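Local structure of endonuclease NucS (Pyrococcus abyssi, 2VLD) at residues A33-H38 and L100-I105; V28-A33 and I53-P58. The protein cleaves both the 3' and the 5' single-stranded ends of branched DNA structures, binds single-stranded DNA and interacts with PCNA. The protein carries 2 engineered substitutions. One frame throughout, in Å; residues are numbered along the deposited sequence.

Interaction 1: residues A33-H38 and L100-I105; sequences ARCKVH and LEVEII
His38 and Glu103 meet through a hydrogen bond from NE2 of His38 to OE1 of Glu103, 2.8 Å long, with 156° at the hydrogen. The acceptor sits at the ring edge, near the ring plane, whereas NE2 meets OE1 on its anti side, 34° out of the carboxylate plane. With CG anti to the carbonyl carbon (chi1 -50°), the imidazole also lies alongside Glu101, its CD2 3.7 Å from Glu101 CD. Lys36 runs beside Glu103 in the same direction, Lys36 CG 3.3 Å from Glu103 OE1; Lys36 NZ stays 4.5 Å from Glu103 OE1, too far for a salt bridge.

Backbone bonds fix the register that brings these side chains together on one face. His38 and Glu101 exchange two, the His38 N to Glu101 O bond being 3.0 Å, and Lys36 and Glu103 exchange two more. On the other face Cys35 CB touches Val102 CG1 and Val37 CG1 touches Leu100 CD1, both at 3.7 Å, with Ile64 of strand 62-65 packed against Val37, Leu100 and Val102.

Further out, Arg99 forms a salt bridge with Glu101 OE1, and His183 of the second subunit stacks on the His38 ring, where the PH-like domain meets that subunit. With an alanine here in place of His38, Glu103 OE1 would probably lose its imidazole donor and His183 of the second subunit its stacking partner. The Glu103 carboxylate, with the Lys36 charge near it, would be expected to favour a protonated His38 ring, Glu101 less so because Arg99 shares its charge.

Interaction 2: residues V28-A33 and I53-P58; sequences VVTIFA and IIIIKP
Val29 and Ile56, and then Ile31 and Ile54, form two antiparallel hydrogen-bonded pairs, with strand axes 4.7 Å apart at closest approach and running at 165° to each other, each pair exchanging two N-H to O bonds, of which Ile56 N to Val29 O measures 2.8 Å.

Side chains alternate between the two faces. On one, Val29 CB faces Ile56 CB at 4.0 Å. The far ends of two isoleucines approach there as well, Ile31 CD1 lying 4.4 Å from Ile56 CD1. Leu110 covers Val29 and Ile31, while Phe62 reaches Ile54 and Ile56, and Leu19 and Ala22 of helix 12-25 close over Val29.

The other face carries Thr30, Phe32, Ile53 and Ile55. Thr30 turns CG2 anti to its own N, which directs this methyl to Ile53 CG2 at 3.7 Å, the two side chains lying side by side. Val28 crosses Ile55 obliquely, Val28 CG1 being 3.9 Å from Ile55 CG2, while its other methyl, Val28 CG2, meets Pro58 CD at 3.9 Å. Phe32 runs alongside Ile53, and its ring meets that of Phe113 of the second subunit with planes at about 85°. Val28 packs on Ile53 of the second subunit and Ile53 on Val28 of it, a reciprocal pair.

The face of Val29, Ile31, Ile54 and Ile56 thus packs inside the domain, with helix 12-25 over Val29, while Phe32 and Ile53 on the other face reach the second subunit: an antiparallel pairing within the curled sheet, consistent with the PH-like fold assigned to the N-terminal domain.

Overall arrangement
From the N terminus, the chain passes helix 12-25 and enters the long strand 28-40, which serves both contacts: its first half belongs to interaction 2 and its second half to interaction 1, with Ala33 shared. Interaction 2 closes the shorter loop, when strand 50-56 returns antiparallel to 28-33. Interaction 1 closes a longer one, when strand 98-104 reaches 33-38 after the strands between 62 and 92. Because the segments alternate along the sequence, the two closures cross. Their centres lie 12 Å apart, and Val102 CG2 touches Ile54 CG1 at 4.0 Å. Together they join strands 50-56 and 98-104 through strand 28-40 within one PH-like domain, and both reach the second subunit.

Interaction 1: residues A33-H38 and L100-I105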
loop_
_atom_site.group_PDB
_atom_site.type_symbol
_atom_site.label_atom_id
_atom_site.label_comp_id
_atom_site.label_asym_id
_atom_site.label_seq_id
_atom_site.Cartn_x
_atom_site.Cartn_y
_atom_site.Cartn_z
ATOM N N ALA A 33 5.134 6.796 -11.106
ATOM C CA ALA A 33 4.763 7.761 -12.138
ATOM C C ALA A 33 4.354 9.113 -11.591
ATOM O O ALA A 33 3.697 9.205 -10.555
ATOM C CB ALA A 33 3.628 7.200 -13.011
ATOM N N ARG A 34 4.755 10.165 -12.303
ATOM C CA ARG A 34 4.132 11.473 -12.145
ATOM C C ARG A 34 2.828 11.344 -12.900
ATOM O O ARG A 34 2.782 10.775 -13.998
ATOM C CB ARG A 34 5.000 12.589 -12.710
ATOM C CG ARG A 34 4.454 13.994 -12.431
ATOM C CD ARG A 34 5.500 15.098 -12.689
ATOM N NE ARG A 34 6.245 15.405 -11.465
ATOM C CZ ARG A 34 6.049 16.486 -10.708
ATOM N NH1 ARG A 34 5.141 17.398 -11.046
ATOM N NH2 ARG A 34 6.773 16.663 -9.609
ATOM N N CYS A 35 1.759 11.833 -12.293
ATOM C CA CYS A 35 0.422 11.548 -12.775
ATOM C C CYS A 35 -0.512 12.490 -12.094
ATOM O O CYS A 35 -0.098 13.269 -11.236
ATOM C CB CYS A 35 0.022 10.111 -12.390
ATOM S SG CYS A 35 0.046 9.764 -10.587
ATOM N N LYS A 36 -1.780 12.415 -12.471
ATOM C CA LYS A 36 -2.824 12.972 -11.631
ATOM C C LYS A 36 -3.965 11.982 -11.469
ATOM O O LYS A 36 -4.030 10.975 -12.180
ATOM C CB LYS A 36 -3.278 14.377 -12.069
ATOM C CG LYS A 36 -3.264 14.661 -13.552
ATOM C CD LYS A 36 -3.013 16.151 -13.830
ATOM C CE LYS A 36 -4.310 16.960 -13.996
ATOM N NZ LYS A 36 -4.013 18.369 -14.418
ATOM N N VAL A 37 -4.819 12.243 -10.486
ATOM C CA VAL A 37 -5.825 11.280 -10.082
ATOM C C VAL A 37 -7.176 11.945 -10.156
ATOM O O VAL A 37 -7.330 13.091 -9.726
ATOM C CB VAL A 37 -5.585 10.765 -8.630
ATOM C CG1 VAL A 37 -6.620 9.714 -8.244
ATOM C CG2 VAL A 37 -4.175 10.223 -8.480
ATOM N N HIS A 38 -8.133 11.211 -10.705
ATOM C CA HIS A 38 -9.511 11.646 -10.801
ATOM C C HIS A 38 -10.385 10.535 -10.241
ATOM O O HIS A 38 -10.239 9.368 -10.637
ATOM C CB HIS A 38 -9.898 11.882 -12.259
ATOM C CG HIS A 38 -8.929 12.736 -13.014
ATOM N ND1 HIS A 38 -9.036 14.110 -13.073
ATOM C CD2 HIS A 38 -7.847 12.409 -13.758
ATOM C CE1 HIS A 38 -8.057 14.593 -13.816
ATOM N NE2 HIS A 38 -7.322 13.581 -14.244
ATOM N N LEU A 100 -11.900 5.271 -10.617
ATOM C CA LEU A 100 -10.638 5.826 -10.225
ATOM C C LEU A 100 -9.696 5.843 -11.415
ATOM O O LEU A 100 -9.376 4.802 -11.972
ATOM C CB LEU A 100 -10.040 5.037 -9.051
ATOM C CG LEU A 100 -8.778 5.601 -8.391
ATOM C CD1 LEU A 100 -9.051 6.989 -7.897
ATOM C CD2 LEU A 100 -8.344 4.716 -7.250
ATOM N N GLU A 101 -9.245 7.033 -11.786
ATOM C CA GLU A 101 -8.356 7.201 -12.930
ATOM C C GLU A 101 -6.992 7.773 -12.553
ATOM O O GLU A 101 -6.881 8.736 -11.801
ATOM C CB GLU A 101 -9.015 8.076 -14.001
ATOM C CG GLU A 101 -8.041 8.720 -14.966
ATOM C CD GLU A 101 -8.717 9.584 -16.015
ATOM O OE1 GLU A 101 -9.863 10.016 -15.792
ATOM O OE2 GLU A 101 -8.097 9.834 -17.066
ATOM N N VAL A 102 -5.957 7.158 -13.094
ATOM C CA VAL A 102 -4.617 7.683 -12.990
ATOM C C VAL A 102 -4.275 8.173 -14.381
ATOM O O VAL A 102 -4.001 7.367 -15.267
ATOM C CB VAL A 102 -3.611 6.583 -12.552
ATOM C CG1 VAL A 102 -2.186 7.091 -12.625
ATOM C CG2 VAL A 102 -3.922 6.118 -11.143
ATOM N N GLU A 103 -4.319 9.482 -14.600
ATOM C CA GLU A 103 -3.851 9.987 -15.885
ATOM C C GLU A 103 -2.347 10.141 -15.806
ATOM O O GLU A 103 -1.835 10.988 -15.086
ATOM C CB GLU A 103 -4.585 11.262 -16.345
ATOM C CG GLU A 103 -3.904 12.588 -16.068
ATOM C CD GLU A 103 -4.620 13.753 -16.727
ATOM O OE1 GLU A 103 -5.402 14.448 -16.036
ATOM O OE2 GLU A 103 -4.416 13.972 -17.942
ATOM N N ILE A 104 -1.652 9.272 -16.518
ATOM C CA ILE A 104 -0.202 9.230 -16.472
ATOM C C ILE A 104 0.375 10.411 -17.226
ATOM O O ILE A 104 0.063 10.626 -18.392
ATOM C CB ILE A 104 0.340 7.919 -17.068
ATOM C CG1 ILE A 104 -0.317 6.722 -16.366
ATOM C CG2 ILE A 104 1.868 7.901 -17.001
ATOM C CD1 ILE A 104 0.343 5.403 -16.641
ATOM N N ILE A 105 1.203 11.182 -16.539
ATOM C CA ILE A 105 1.886 12.309 -17.138
ATOM C C ILE A 105 3.261 11.866 -17.627
ATOM O O ILE A 105 3.696 12.214 -18.726
ATOM C CB ILE A 105 2.021 13.445 -16.112
ATOM C CG1 ILE A 105 0.682 14.171 -16.002
ATOM C CG2 ILE A 105 3.170 14.405 -16.480
ATOM C CD1 ILE A 105 0.626 15.202 -14.918
#

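Interaction 2: residues V28-A33 and I53-P58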
loop_
_atom_site.group_PDB
_atom_site.type_symbol
_atom_site.label_atom_id
_atom_site.label_comp_id
_atom_site.label_asym_id
_atom_site.label_seq_id
_atom_site.Cartn_x
_atom_site.Cartn_y
_atom_site.Cartn_z
ATOM N N VAL A 28 1.426 -8.859 -10.068
ATOM C CA VAL A 28 1.131 -7.547 -9.487
ATOM C C VAL A 28 1.863 -6.488 -10.301
ATOM O O VAL A 28 3.074 -6.616 -10.547
ATOM C CB VAL A 28 1.556 -7.456 -7.997
ATOM C CG1 VAL A 28 1.295 -6.058 -7.427
ATOM C CG2 VAL A 28 0.838 -8.499 -7.169
ATOM N N VAL A 29 1.119 -5.460 -10.730
ATOM C CA VAL A 29 1.698 -4.286 -11.398
ATOM C C VAL A 29 1.974 -3.188 -10.378
ATOM O O VAL A 29 1.091 -2.838 -9.593
ATOM C CB VAL A 29 0.761 -3.717 -12.490
ATOM C CG1 VAL A 29 1.495 -2.704 -13.369
ATOM C CG2 VAL A 29 0.186 -4.838 -13.350
ATOM N N THR A 30 3.197 -2.661 -10.381
ATOM C CA THR A 30 3.536 -1.494 -9.569
ATOM C C THR A 30 4.145 -0.424 -10.470
ATOM O O THR A 30 5.224 -0.620 -11.039
ATOM C CB THR A 30 4.521 -1.829 -8.438
ATOM O OG1 THR A 30 3.991 -2.883 -7.635
ATOM C CG2 THR A 30 4.765 -0.611 -7.546
ATOM N N ILE A 31 3.452 0.703 -10.599
ATOM C CA ILE A 31 3.926 1.791 -11.425
ATOM C C ILE A 31 4.417 2.923 -10.530
ATOM O O ILE A 31 3.757 3.306 -9.558
ATOM C CB ILE A 31 2.810 2.289 -12.360
ATOM C CG1 ILE A 31 2.402 1.178 -13.332
ATOM C CG2 ILE A 31 3.264 3.507 -13.135
ATOM C CD1 ILE A 31 0.936 1.244 -13.789
ATOM N N PHE A 32 5.593 3.441 -10.849
ATOM C CA PHE A 32 6.058 4.704 -10.299
ATOM C C PHE A 32 5.886 5.740 -11.398
ATOM O O PHE A 32 6.415 5.576 -12.502
ATOM C CB PHE A 32 7.517 4.580 -9.892
ATOM C CG PHE A 32 7.808 3.348 -9.124
ATOM C CD1 PHE A 32 7.832 2.109 -9.761
ATOM C CD2 PHE A 32 8.046 3.412 -7.758
ATOM C CE1 PHE A 32 8.086 0.948 -9.048
ATOM C CE2 PHE A 32 8.301 2.256 -7.025
ATOM C CZ PHE A 32 8.324 1.018 -7.670
ATOM N N ALA A 33 5.134 6.796 -11.106
ATOM C CA ALA A 33 4.763 7.761 -12.138
ATOM C C ALA A 33 4.354 9.113 -11.591
ATOM O O ALA A 33 3.697 9.205 -10.555
ATOM C CB ALA A 33 3.628 7.200 -13.011
ATOM N N ILE A 53 2.830 6.048 -6.342
ATOM C CA ILE A 53 3.058 4.629 -6.579
ATOM C C ILE A 53 1.691 3.973 -6.689
ATOM O O ILE A 53 0.831 4.192 -5.828
ATOM C CB ILE A 53 3.811 3.963 -5.418
ATOM C CG1 ILE A 53 5.107 4.721 -5.121
ATOM C CG2 ILE A 53 4.120 2.531 -5.763
ATOM C CD1 ILE A 53 5.916 4.150 -3.980
ATOM N N ILE A 54 1.497 3.180 -7.734
ATOM C CA ILE A 54 0.196 2.629 -8.054
ATOM C C ILE A 54 0.318 1.110 -8.124
ATOM O O ILE A 54 1.133 0.586 -8.908
ATOM C CB ILE A 54 -0.312 3.161 -9.423
ATOM C CG1 ILE A 54 -0.593 4.664 -9.365
ATOM C CG2 ILE A 54 -1.574 2.433 -9.855
ATOM C CD1 ILE A 54 0.489 5.515 -9.952
ATOM N N ILE A 55 -0.502 0.409 -7.338
ATOM C CA ILE A 55 -0.407 -1.039 -7.203
ATOM C C ILE A 55 -1.692 -1.694 -7.708
ATOM O O ILE A 55 -2.787 -1.356 -7.267
ATOM C CB ILE A 55 -0.091 -1.432 -5.736
ATOM C CG1 ILE A 55 1.285 -0.892 -5.339
ATOM C CG2 ILE A 55 -0.106 -2.932 -5.553
ATOM C CD1 ILE A 55 1.623 -1.012 -3.864
ATOM N N ILE A 56 -1.554 -2.610 -8.656
ATOM C CA ILE A 56 -2.700 -3.269 -9.238
ATOM C C ILE A 56 -2.512 -4.755 -8.994
ATOM O O ILE A 56 -1.544 -5.365 -9.460
ATOM C CB ILE A 56 -2.822 -2.991 -10.765
ATOM C CG1 ILE A 56 -2.761 -1.482 -11.055
ATOM C CG2 ILE A 56 -4.091 -3.616 -11.327
ATOM C CD1 ILE A 56 -2.553 -1.135 -12.531
ATOM N N LYS A 57 -3.431 -5.335 -8.241
ATOM C CA LYS A 57 -3.339 -6.738 -7.895
ATOM C C LYS A 57 -4.254 -7.549 -8.779
ATOM O O LYS A 57 -5.269 -7.034 -9.257
ATOM C CB LYS A 57 -3.718 -6.944 -6.439
ATOM C CG LYS A 57 -2.861 -6.165 -5.500
ATOM C CD LYS A 57 -2.995 -6.660 -4.098
ATOM C CE LYS A 57 -2.076 -5.846 -3.201
ATOM N NZ LYS A 57 -2.350 -6.128 -1.760
ATOM N N PRO A 58 -3.907 -8.831 -8.986
ATOM C CA PRO A 58 -4.641 -9.754 -9.853
ATOM C C PRO A 58 -6.148 -9.808 -9.571
ATOM O O PRO A 58 -6.945 -9.927 -10.504
ATOM C CB PRO A 58 -3.992 -11.095 -9.535
ATOM C CG PRO A 58 -2.611 -10.738 -9.172
ATOM C CD PRO A 58 -2.736 -9.486 -8.376
#